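Local atomic coordinates of D-threo-3-hydroxyaspartate dehydratase (PDB entry 3WQC), a protein that uses pyridoxal 5'-phosphate to catalyse the deamination of D-threo-3-hydroxyaspartate to oxaloacetate and ammonia, and also dehydrates the L-threo and L-erythro isomers and D-serine. Residues 53-57 / 58-62; 243-246 / 247-250; 253-256 / 257-260; 297-300 / 301-304; 359-362 / 363-366. One frame throughout, in Å; residues are numbered along the deposited sequence. Where two conformers were deposited one is given.

Interaction 1 (53-57 / 58-62); sequences KTSKS and VPVAA. With PLP (pyridoxal-5'-phosphate), chain J.
Ser57 and Ala61 are joined by the first i-to-i+4 bond of helix 58-66: Ala61 N gives a nearly straight bond (171°) to Ser57 O at 3.1 Å. Val60 N reaches the same oxygen from one residue nearer, in a weak, bent bond. Ser57 stands at the N-cap, yet its hydroxyl caps nothing. With OG anti to the backbone N (chi1 -176°), it lies against Pro59 CD at 3.4 Å and is bonded to Glu385 O of strand 381-385. Pro59, lacking an N-H, costs this first helical turn no bond. The two methyls of Val60 divide the serines between them: CG2 packs on Ser57 CB at 3.8 Å, and CG1 lies 3.6 Å from Ser55 OG. That hydroxyl also accepts from Ser57 N at 3.2 Å, an ST turn that bends the chain into the helix. Tyr372 and Trp384 line this corner from the neighbouring strands. Two residues before Ser55, Lys53 extends away from the helix to the cofactor, its NZ covalently bound to C4A of pyridoxal phosphate at 1.4 Å. The lysine chain runs straight from CB to CE and bends at its last torsion (chi4 -130°), where it turns into this linkage. Its main chain is held by His51 at the N-H and by Gln329 of the second subunit at the carbonyl. The linkage is consistent with an internal aldimine, the resting form of such enzymes, in which the cofactor stays tethered until a substrate amine displaces the lysine.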
# COMPACT_ATOMS: atom_id res chain seq x y z
N LYS B 53 -5.20 -14.19 -1.08
CA LYS B 53 -4.40 -12.98 -1.25
C LYS B 53 -5.14 -11.76 -0.70
O LYS B 53 -4.49 -10.73 -0.41
CB LYS B 53 -4.02 -12.73 -2.68
CG LYS B 53 -5.16 -12.25 -3.57
CD LYS B 53 -4.56 -12.13 -4.98
CE LYS B 53 -5.62 -11.48 -5.83
NZ LYS B 53 -5.87 -12.19 -7.10
N THR B 54 -6.48 -11.84 -0.49
CA THR B 54 -7.24 -10.67 -0.01
C THR B 54 -6.91 -10.50 1.50
O THR B 54 -6.78 -9.29 1.91
CB THR B 54 -8.74 -10.98 -0.15
OG1 THR B 54 -9.00 -10.97 -1.58
CG2 THR B 54 -9.61 -9.91 0.51
N SER B 55 -6.81 -11.57 2.32
CA SER B 55 -6.64 -11.36 3.77
C SER B 55 -5.29 -11.78 4.24
O SER B 55 -4.76 -11.24 5.23
CB SER B 55 -7.69 -12.23 4.56
OG SER B 55 -7.34 -13.63 4.54
N LYS B 56 -4.68 -12.80 3.58
CA LYS B 56 -3.43 -13.43 4.05
C LYS B 56 -3.45 -13.64 5.60
O LYS B 56 -2.40 -13.54 6.27
CB LYS B 56 -2.14 -12.63 3.66
CG LYS B 56 -2.13 -12.37 2.15
CD LYS B 56 -0.75 -11.79 1.77
CE LYS B 56 -0.80 -11.39 0.31
NZ LYS B 56 0.55 -10.86 -0.06
N SER B 57 -4.61 -14.14 6.10
CA SER B 57 -4.76 -14.27 7.53
C SER B 57 -5.26 -15.68 7.85
O SER B 57 -6.28 -16.08 7.34
CB SER B 57 -5.72 -13.18 8.02
OG SER B 57 -5.79 -13.26 9.49
N VAL B 58 -4.53 -16.38 8.72
CA VAL B 58 -4.85 -17.79 9.08
C VAL B 58 -6.29 -17.92 9.60
O VAL B 58 -7.06 -18.78 9.10
CB VAL B 58 -3.79 -18.37 10.01
CG1 VAL B 58 -4.23 -19.68 10.64
CG2 VAL B 58 -2.49 -18.55 9.22
N PRO B 59 -6.72 -17.07 10.55
CA PRO B 59 -8.10 -17.26 11.07
C PRO B 59 -9.18 -16.96 10.05
O PRO B 59 -10.27 -17.52 10.12
CB PRO B 59 -8.22 -16.28 12.28
CG PRO B 59 -7.04 -15.35 12.17
CD PRO B 59 -5.95 -16.10 11.39
N VAL B 60 -8.88 -16.09 9.08
CA VAL B 60 -9.90 -15.81 8.04
C VAL B 60 -10.00 -17.04 7.13
O VAL B 60 -11.14 -17.56 6.89
CB VAL B 60 -9.56 -14.61 7.17
CG1 VAL B 60 -10.55 -14.40 5.99
CG2 VAL B 60 -9.52 -13.32 8.05
N ALA B 61 -8.88 -17.62 6.70
CA ALA B 61 -8.92 -18.82 5.88
C ALA B 61 -9.50 -19.98 6.68
O ALA B 61 -10.16 -20.87 6.09
CB ALA B 61 -7.48 -19.18 5.44
N ALA B 62 -9.28 -20.01 8.02
CA ALA B 62 -9.87 -21.10 8.81
C ALA B 62 -11.38 -21.03 8.75
O ALA B 62 -12.08 -22.04 8.70
CB ALA B 62 -9.41 -21.05 10.29
N1 PLP J . -7.71 -16.24 -9.35
C2 PLP J . -6.57 -15.57 -9.58
C2A PLP J . -5.50 -16.14 -10.48
C3 PLP J . -6.36 -14.30 -8.92
O3 PLP J . -5.23 -13.66 -9.12
C4 PLP J . -7.42 -13.80 -8.07
C4A PLP J . -7.21 -12.57 -7.39
C5 PLP J . -8.60 -14.59 -7.89
C6 PLP J . -8.73 -15.78 -8.62
C5A PLP J . -9.73 -14.10 -7.02
O4P PLP J . -10.36 -12.91 -7.67
P PLP J . -11.31 -12.00 -6.75
O1P PLP J . -12.19 -12.98 -6.08
O2P PLP J . -12.03 -11.16 -7.74
O3P PLP J . -10.49 -11.28 -5.76

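Interaction 2 (243-246 / 247-250); sequences VRAG and VYVF. With PLP (pyridoxal-5'-phosphate), chain J.
Ala245 and Tyr248 supply the apolar part of this turn, Ala245 CB resting 3.7 Å from Tyr248 CD1. The tyrosine ring presents its edge to the alanine main chain, bringing CE1 within 3.3 Å of Ala245 O. Its CG is wedged between the backbone N and the carbonyl carbon (chi1 81°), a setting that turns the ring back so that its edge meets Ala245. A methyl of Val249, CG1, lies over the centre of the Phe250 ring. Among backbone bonds, Val249 N to Gly246 O is weak though straight, and it opens the 3-10 segment 247-249. The cofactor is gripped by three residues of this stretch. Gly246 N gives a short, straight bond (172°) to phosphate O1P at 2.6 Å, while Val247 N binds O3P at 3.2 Å and O1P more weakly. Two successive amides at the start of a 3-10 turn thus face the phosphate, and the turn's dipole would probably favour its charge. At the other end of the cofactor, Arg244 NH2 donates to pyridine N1 at 2.9 Å and NE adds a weak bond, with N1 in the plane of the guanidinium at its edge. Donation to N1 is consistent with an unprotonated pyridine nitrogen, as in alanine racemase. Thr181 O, at NH2, and Ser224 OG, at NH1, hold the same guanidinium in place. The segment leaves strand 242-243 of the TIM-barrel domain's parallel sheet, with Met37 of helix 27-44 against Ala245 and Tyr248, Val60 of helix 58-66 against Val249, and Thr228 of helix 228-233 near the phosphate turn.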
# COMPACT_ATOMS: atom_id res chain seq x y z
N VAL B 243 -14.11 -23.32 -8.35
CA VAL B 243 -14.08 -21.87 -8.55
C VAL B 243 -13.17 -21.26 -7.48
O VAL B 243 -13.19 -21.66 -6.32
CB VAL B 243 -15.51 -21.32 -8.40
CG1 VAL B 243 -15.59 -19.79 -8.30
CG2 VAL B 243 -16.36 -21.80 -9.57
N ARG B 244 -12.40 -20.26 -7.93
CA ARG B 244 -11.51 -19.49 -7.04
C ARG B 244 -12.13 -18.08 -6.90
O ARG B 244 -12.42 -17.40 -7.90
CB ARG B 244 -10.11 -19.34 -7.73
CG ARG B 244 -9.55 -20.75 -8.05
CD ARG B 244 -8.08 -20.64 -8.58
NE ARG B 244 -7.94 -19.49 -9.49
CZ ARG B 244 -8.49 -19.38 -10.71
NH1 ARG B 244 -8.99 -20.48 -11.32
NH2 ARG B 244 -8.53 -18.21 -11.35
N ALA B 245 -12.24 -17.62 -5.67
CA ALA B 245 -12.72 -16.23 -5.44
C ALA B 245 -12.09 -15.83 -4.10
O ALA B 245 -11.82 -16.69 -3.25
CB ALA B 245 -14.25 -16.20 -5.25
N GLY B 246 -11.76 -14.56 -4.01
CA GLY B 246 -11.05 -14.09 -2.77
C GLY B 246 -11.68 -12.85 -2.17
O GLY B 246 -11.87 -12.83 -0.93
N VAL B 247 -11.91 -11.79 -2.94
CA VAL B 247 -12.27 -10.48 -2.30
C VAL B 247 -13.63 -10.61 -1.65
O VAL B 247 -13.91 -9.84 -0.72
CB VAL B 247 -12.22 -9.31 -3.29
CG1 VAL B 247 -13.35 -9.37 -4.37
CG2 VAL B 247 -12.18 -7.98 -2.52
N TYR B 248 -14.48 -11.53 -2.11
CA TYR B 248 -15.83 -11.70 -1.53
C TYR B 248 -15.81 -11.84 -0.01
O TYR B 248 -16.85 -11.60 0.63
CB TYR B 248 -16.53 -12.94 -2.17
CG TYR B 248 -16.04 -14.21 -1.49
CD1 TYR B 248 -14.84 -14.85 -1.86
CD2 TYR B 248 -16.78 -14.80 -0.42
CE1 TYR B 248 -14.36 -15.97 -1.20
CE2 TYR B 248 -16.29 -15.88 0.26
CZ TYR B 248 -15.14 -16.52 -0.14
OH TYR B 248 -14.67 -17.63 0.51
N VAL B 249 -14.76 -12.36 0.59
CA VAL B 249 -14.75 -12.61 2.01
C VAL B 249 -15.08 -11.31 2.76
O VAL B 249 -15.82 -11.36 3.82
CB VAL B 249 -13.43 -13.31 2.48
CG1 VAL B 249 -12.18 -12.39 2.39
CG2 VAL B 249 -13.55 -13.86 3.92
N PHE B 250 -14.56 -10.19 2.24
CA PHE B 250 -14.89 -8.88 2.83
C PHE B 250 -15.78 -8.01 1.99
O PHE B 250 -16.50 -7.13 2.53
CB PHE B 250 -13.58 -8.07 3.14
CG PHE B 250 -12.62 -8.82 4.06
CD1 PHE B 250 -13.08 -9.63 5.16
CD2 PHE B 250 -11.25 -8.64 3.88
CE1 PHE B 250 -12.15 -10.28 6.02
CE2 PHE B 250 -10.34 -9.26 4.76
CZ PHE B 250 -10.78 -10.09 5.79
N1 PLP J . -7.71 -16.24 -9.35
C2 PLP J . -6.57 -15.57 -9.58
C2A PLP J . -5.50 -16.14 -10.48
C3 PLP J . -6.36 -14.30 -8.92
O3 PLP J . -5.23 -13.66 -9.12
C4 PLP J . -7.42 -13.80 -8.07
C4A PLP J . -7.21 -12.57 -7.39
C5 PLP J . -8.60 -14.59 -7.89
C6 PLP J . -8.73 -15.78 -8.62
C5A PLP J . -9.73 -14.10 -7.02
O4P PLP J . -10.36 -12.91 -7.67
P PLP J . -11.31 -12.00 -6.75
O1P PLP J . -12.19 -12.98 -6.08
O2P PLP J . -12.03 -11.16 -7.74
O3P PLP J . -10.49 -11.28 -5.76

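Interaction 3 (253-256 / 257-260); sequences LVMR and NIGV
Arg256 and Asn257 cross obliquely on the side of the helix facing the 297-304 loop, their guanidinium and amide planes 64° apart. Arg256 NH1 donates to Asn257 OD1 at 2.8 Å; the oxygen lies in the guanidinium plane, and the bond runs nearly in line with its C=O. The arginine begins with CG anti to the backbone N (chi1 -179°) and then bends at chi2 (-92°), so that it doubles back to its neighbour. The same NH1 also reaches Gln304 OE1. With a leucine in place of Arg256, Asn257 OD1 would probably lose its donor and the Gln304 amide would be freer to turn. Around the helix, Val254 CG1 touches Ile258 CD1 at 3.9 Å. Met255 lies alongside Ile258, pointing the same way, and its sulfur approaches Val260 CG2; since two conformers of this methionine were deposited, these contacts are tentative. The helix ends in a Schellman motif with Gly259, at positive phi, as C-prime residue. Val260 N and Gly259 N, at 3.3 and 3.0 Å, approach Met255 O from opposite faces of its carbonyl plane. The apolar side fits against helix 228-233 through Pro229 and Leu232 and against Leu195 of helix 192-215, while Phe306 from a loop packs on Leu253, Arg256 and Asn257.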
# COMPACT_ATOMS: atom_id res chain seq x y z
N LEU B 253 -15.92 -1.33 -2.00
CA LEU B 253 -16.76 -0.44 -2.78
C LEU B 253 -16.65 -0.66 -4.30
O LEU B 253 -17.62 -0.44 -5.04
CB LEU B 253 -16.44 1.02 -2.50
CG LEU B 253 -16.76 1.40 -1.00
CD1 LEU B 253 -16.10 2.76 -0.74
CD2 LEU B 253 -18.28 1.45 -0.82
N VAL B 254 -15.49 -1.15 -4.76
CA VAL B 254 -15.38 -1.55 -6.19
C VAL B 254 -16.40 -2.69 -6.45
O VAL B 254 -17.12 -2.63 -7.45
CB VAL B 254 -13.95 -2.00 -6.51
CG1 VAL B 254 -13.89 -2.85 -7.78
CG2 VAL B 254 -13.12 -0.74 -6.67
N MET B 255 -16.54 -3.67 -5.56
CA MET B 255 -17.53 -4.76 -5.73
C MET B 255 -18.94 -4.23 -5.65
O MET B 255 -19.84 -4.68 -6.41
CB MET B 255 -17.38 -5.89 -4.70
CG MET B 255 -16.09 -6.72 -4.90
SD MET B 255 -16.10 -7.76 -6.37
CE MET B 255 -14.70 -7.24 -7.36
N ARG B 256 -19.19 -3.29 -4.74
CA ARG B 256 -20.52 -2.65 -4.62
C ARG B 256 -20.86 -2.00 -5.98
O ARG B 256 -22.00 -2.17 -6.51
CB ARG B 256 -20.48 -1.58 -3.52
CG ARG B 256 -21.83 -0.91 -3.33
CD ARG B 256 -21.91 0.35 -4.22
NE ARG B 256 -23.05 1.20 -3.86
CZ ARG B 256 -23.37 2.33 -4.51
NH1 ARG B 256 -22.64 2.78 -5.55
NH2 ARG B 256 -24.43 3.04 -4.09
N ASN B 257 -19.92 -1.27 -6.60
CA ASN B 257 -20.17 -0.62 -7.86
C ASN B 257 -20.34 -1.61 -9.04
O ASN B 257 -21.11 -1.32 -9.99
CB ASN B 257 -19.10 0.36 -8.20
CG ASN B 257 -19.24 1.66 -7.43
OD1 ASN B 257 -20.37 2.00 -6.99
ND2 ASN B 257 -18.16 2.45 -7.37
N ILE B 258 -19.65 -2.76 -8.98
CA ILE B 258 -19.82 -3.78 -10.01
C ILE B 258 -21.25 -4.34 -9.89
O ILE B 258 -21.84 -4.75 -10.93
CB ILE B 258 -18.75 -4.93 -9.84
CG1 ILE B 258 -17.43 -4.35 -10.34
CG2 ILE B 258 -19.12 -6.18 -10.72
CD1 ILE B 258 -16.24 -5.20 -9.81
N GLY B 259 -21.79 -4.36 -8.67
CA GLY B 259 -23.20 -4.71 -8.42
C GLY B 259 -23.39 -6.05 -7.78
O GLY B 259 -24.51 -6.55 -7.78
N VAL B 260 -22.32 -6.64 -7.26
CA VAL B 260 -22.39 -7.99 -6.69
C VAL B 260 -22.51 -7.95 -5.16
O VAL B 260 -22.67 -9.02 -4.53
CB VAL B 260 -21.24 -8.87 -7.16
CG1 VAL B 260 -21.33 -9.03 -8.73
CG2 VAL B 260 -19.89 -8.31 -6.71

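Interaction 4 (297-300 / 301-304); sequences RGTA and RQKQ
Arg301 holds its guanidinium near the turn before it, with Arg297 O over one face and the carbonyl carbon of Ala300 at the edge. The side chain is poorly ordered, so this placement is loosely defined. The Arg297 guanidinium has Thr299 OG1 in its plane at the edge and forms a salt bridge with Asp305. The third flat group, the Gln302 amide, brings OE1 to Thr299 CA at 3.3 Å and to Thr299 CG2 at 3.5 Å. Extended beyond CG (chi2 -174°), the glutamine passes beside Gly298 O and carries its amide past the threonine to helix 253-258. There OE1 accepts from Asn257 ND2, and NE2 donates to Val254 O. An alanine in place of Gln302 would take away both groups, and Asn257 ND2 and Val254 O would probably each lose one of their partners, weakening the loop's hold on the helix. Two overlapping type I turns shape the main chain: Ala300 N bonds to Arg297 O at 2.9 Å, then Gln302 N to Thr299 O at 3.0 Å. In the second bond the donor stands 63° out of the carbonyl plane. Thr299 OG1 is held outside the turns by Phe306 N and Asn360 OD1. The loop, between helix 290-293 and strand 310-312, lies at the surface against helix 253-258, with Thr299 packed on Leu253 and Val254 and Gln302 on Ile258.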
# COMPACT_ATOMS: atom_id res chain seq x y z
N ARG B 297 -7.65 3.61 -6.06
CA ARG B 297 -8.78 4.52 -6.37
C ARG B 297 -9.65 3.80 -7.42
O ARG B 297 -10.08 4.46 -8.40
CB ARG B 297 -8.26 5.89 -6.83
CG ARG B 297 -7.70 6.69 -5.62
CD ARG B 297 -8.83 7.21 -4.77
NE ARG B 297 -9.51 8.35 -5.49
CZ ARG B 297 -10.72 8.25 -6.10
NH1 ARG B 297 -11.08 9.30 -6.86
NH2 ARG B 297 -11.49 7.11 -6.00
N GLY B 298 -9.88 2.49 -7.25
CA GLY B 298 -10.66 1.77 -8.26
C GLY B 298 -12.04 2.30 -8.51
O GLY B 298 -12.57 2.12 -9.62
N THR B 299 -12.67 3.00 -7.52
CA THR B 299 -14.00 3.52 -7.77
C THR B 299 -13.99 4.76 -8.65
O THR B 299 -15.11 5.15 -9.13
CB THR B 299 -14.75 3.82 -6.47
OG1 THR B 299 -14.10 4.92 -5.75
CG2 THR B 299 -14.88 2.54 -5.58
N ALA B 300 -12.81 5.36 -8.93
CA ALA B 300 -12.74 6.63 -9.68
C ALA B 300 -13.37 6.53 -11.07
O ALA B 300 -14.01 7.48 -11.51
CB ALA B 300 -11.34 7.16 -9.82
N ARG B 301 -13.28 5.40 -11.69
CA ARG B 301 -13.84 5.30 -13.05
C ARG B 301 -15.21 4.60 -13.07
O ARG B 301 -15.77 4.33 -14.15
CB ARG B 301 -12.92 4.46 -13.91
CG ARG B 301 -12.74 3.01 -13.37
CD ARG B 301 -11.91 3.01 -12.09
NE ARG B 301 -10.66 3.75 -12.33
CZ ARG B 301 -9.49 3.20 -12.67
NH1 ARG B 301 -9.34 1.88 -12.78
NH2 ARG B 301 -8.45 3.98 -12.88
N GLN B 302 -15.75 4.21 -11.93
CA GLN B 302 -16.97 3.46 -11.87
C GLN B 302 -18.17 4.43 -11.76
O GLN B 302 -17.97 5.64 -11.84
CB GLN B 302 -16.96 2.52 -10.67
CG GLN B 302 -15.91 1.41 -10.80
CD GLN B 302 -16.09 0.47 -9.65
OE1 GLN B 302 -15.92 0.89 -8.46
NE2 GLN B 302 -16.33 -0.83 -9.91
N LYS B 303 -19.38 3.90 -11.56
CA LYS B 303 -20.57 4.74 -11.60
C LYS B 303 -20.64 5.71 -10.43
O LYS B 303 -21.33 6.70 -10.50
CB LYS B 303 -21.88 3.88 -11.65
CG LYS B 303 -22.18 3.02 -10.38
CD LYS B 303 -23.28 1.94 -10.57
CE LYS B 303 -23.71 1.34 -9.24
NZ LYS B 303 -24.84 0.39 -9.48
N GLN B 304 -19.96 5.40 -9.34
CA GLN B 304 -19.95 6.28 -8.19
C GLN B 304 -18.52 6.32 -7.60
O GLN B 304 -17.98 5.30 -7.12
CB GLN B 304 -20.94 5.79 -7.14
CG GLN B 304 -20.92 6.80 -5.97
CD GLN B 304 -22.14 6.63 -5.06
OE1 GLN B 304 -22.96 5.74 -5.27
NE2 GLN B 304 -22.25 7.46 -4.08

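Interaction 5 (359-362 / 363-366); sequences PNHA and CATG. With MG (magnesium ion), chain K.
His361 and Cys363 jointly bind a magnesium ion, through NE2 at 2.2 Å and SG at 2.6 Å. Four waters at 2.0 to 2.2 Å complete an octahedron, one of them trans to the sulfur and another trans to the imidazole. With CG anti to the backbone N (chi1 -176°), the histidine ring swings beside the helix start, where SG sits obliquely, 4.3 Å from its centroid. Asp296 accepts from ND1 and thus fixes the rotation of the ring. Manganese, cobalt and nickel support the enzyme, and this site close to the cofactor probably receives them. His361 occupies the N-cap position of helix 362-366, and its O takes Thr365 N at 3.0 Å, nearly in line with the C=O, and Ala364 N weakly. Gly366 N follows onto Ala362 O at 2.8 Å. A water bridges the cap, accepting from His361 N and donating to Thr365 OG1, which also bonds to Met293 O. In van der Waals contact, Pro359 CB meets Thr365 OG1 at 3.2 Å, and Ala364 N lies over one face of the imidazole. Trp290 of the second subunit meets the His361 ring with the planes at about 65°.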
# COMPACT_ATOMS: atom_id res chain seq x y z
N PRO B 359 -13.36 0.70 2.27
CA PRO B 359 -12.28 0.84 1.31
C PRO B 359 -12.74 0.71 -0.16
O PRO B 359 -13.74 -0.00 -0.44
CB PRO B 359 -11.41 -0.39 1.61
CG PRO B 359 -12.40 -1.42 2.11
CD PRO B 359 -13.40 -0.61 2.94
N ASN B 360 -11.98 1.31 -1.09
CA ASN B 360 -12.15 1.01 -2.52
C ASN B 360 -11.87 -0.49 -2.76
O ASN B 360 -12.73 -1.13 -3.44
CB ASN B 360 -11.14 1.77 -3.40
CG ASN B 360 -11.54 3.26 -3.59
OD1 ASN B 360 -11.88 3.64 -4.72
ND2 ASN B 360 -11.56 4.10 -2.55
N HIS B 361 -10.77 -1.05 -2.25
CA HIS B 361 -10.30 -2.33 -2.67
C HIS B 361 -9.82 -3.05 -1.46
O HIS B 361 -8.79 -2.66 -0.85
CB HIS B 361 -9.18 -2.12 -3.70
CG HIS B 361 -8.65 -3.38 -4.29
ND1 HIS B 361 -7.61 -3.34 -5.22
CD2 HIS B 361 -9.06 -4.68 -4.19
CE1 HIS B 361 -7.34 -4.62 -5.68
NE2 HIS B 361 -8.22 -5.46 -5.07
N ALA B 362 -10.57 -4.06 -1.00
CA ALA B 362 -10.23 -4.71 0.30
C ALA B 362 -8.81 -5.30 0.28
O ALA B 362 -8.06 -5.17 1.27
CB ALA B 362 -11.25 -5.81 0.66
N CYS B 363 -8.37 -5.86 -0.85
CA CYS B 363 -7.06 -6.55 -0.89
C CYS B 363 -5.96 -5.49 -0.68
O CYS B 363 -4.92 -5.77 -0.10
CB CYS B 363 -6.86 -7.16 -2.31
SG CYS B 363 -8.37 -8.09 -2.85
N ALA B 364 -6.16 -4.31 -1.29
CA ALA B 364 -5.12 -3.24 -1.22
C ALA B 364 -5.09 -2.62 0.17
O ALA B 364 -4.04 -2.43 0.80
CB ALA B 364 -5.41 -2.20 -2.27
N THR B 365 -6.30 -2.32 0.75
CA THR B 365 -6.32 -1.71 2.12
C THR B 365 -5.81 -2.71 3.12
O THR B 365 -4.98 -2.31 3.99
CB THR B 365 -7.77 -1.29 2.47
OG1 THR B 365 -8.20 -0.29 1.52
CG2 THR B 365 -7.88 -0.83 3.93
N GLY B 366 -6.18 -4.00 3.03
CA GLY B 366 -5.76 -4.94 4.08
C GLY B 366 -4.23 -5.03 4.15
O GLY B 366 -3.64 -5.19 5.24
MG MG K . -8.42 -7.58 -5.40
O HOH W 1 -8.67 0.50 -1.15
O HOH W 2 -8.66 -9.55 -6.10
O HOH W 3 -8.47 -7.04 -7.56
O HOH W 4 -6.34 -7.73 -5.80
O HOH W 5 -10.46 -7.41 -5.50

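Overall arrangement
Interactions 1, 2 and 5 lie in the core and border one active site: the first two belong to the barrel domain, where interaction 1 carries the covalent link and interaction 2 grips both the pyridine nitrogen and the phosphate; the fifth belongs to the C-terminal domain and binds the metal. They meet where Cys363 SG packs on Thr54 OG1 and Val247 CG2. Interaction 3 has an apolar side turned inward, and it touches interaction 2 through Met255. Interaction 4 lies at the surface and relies on amide and backbone bonds. Asn257 ND2 joins 3 to 4 through Gln304 O, backbone bonds of Leu253 and Val254 join 3 to 5, and Asn360 OD1 ties 5 to 4.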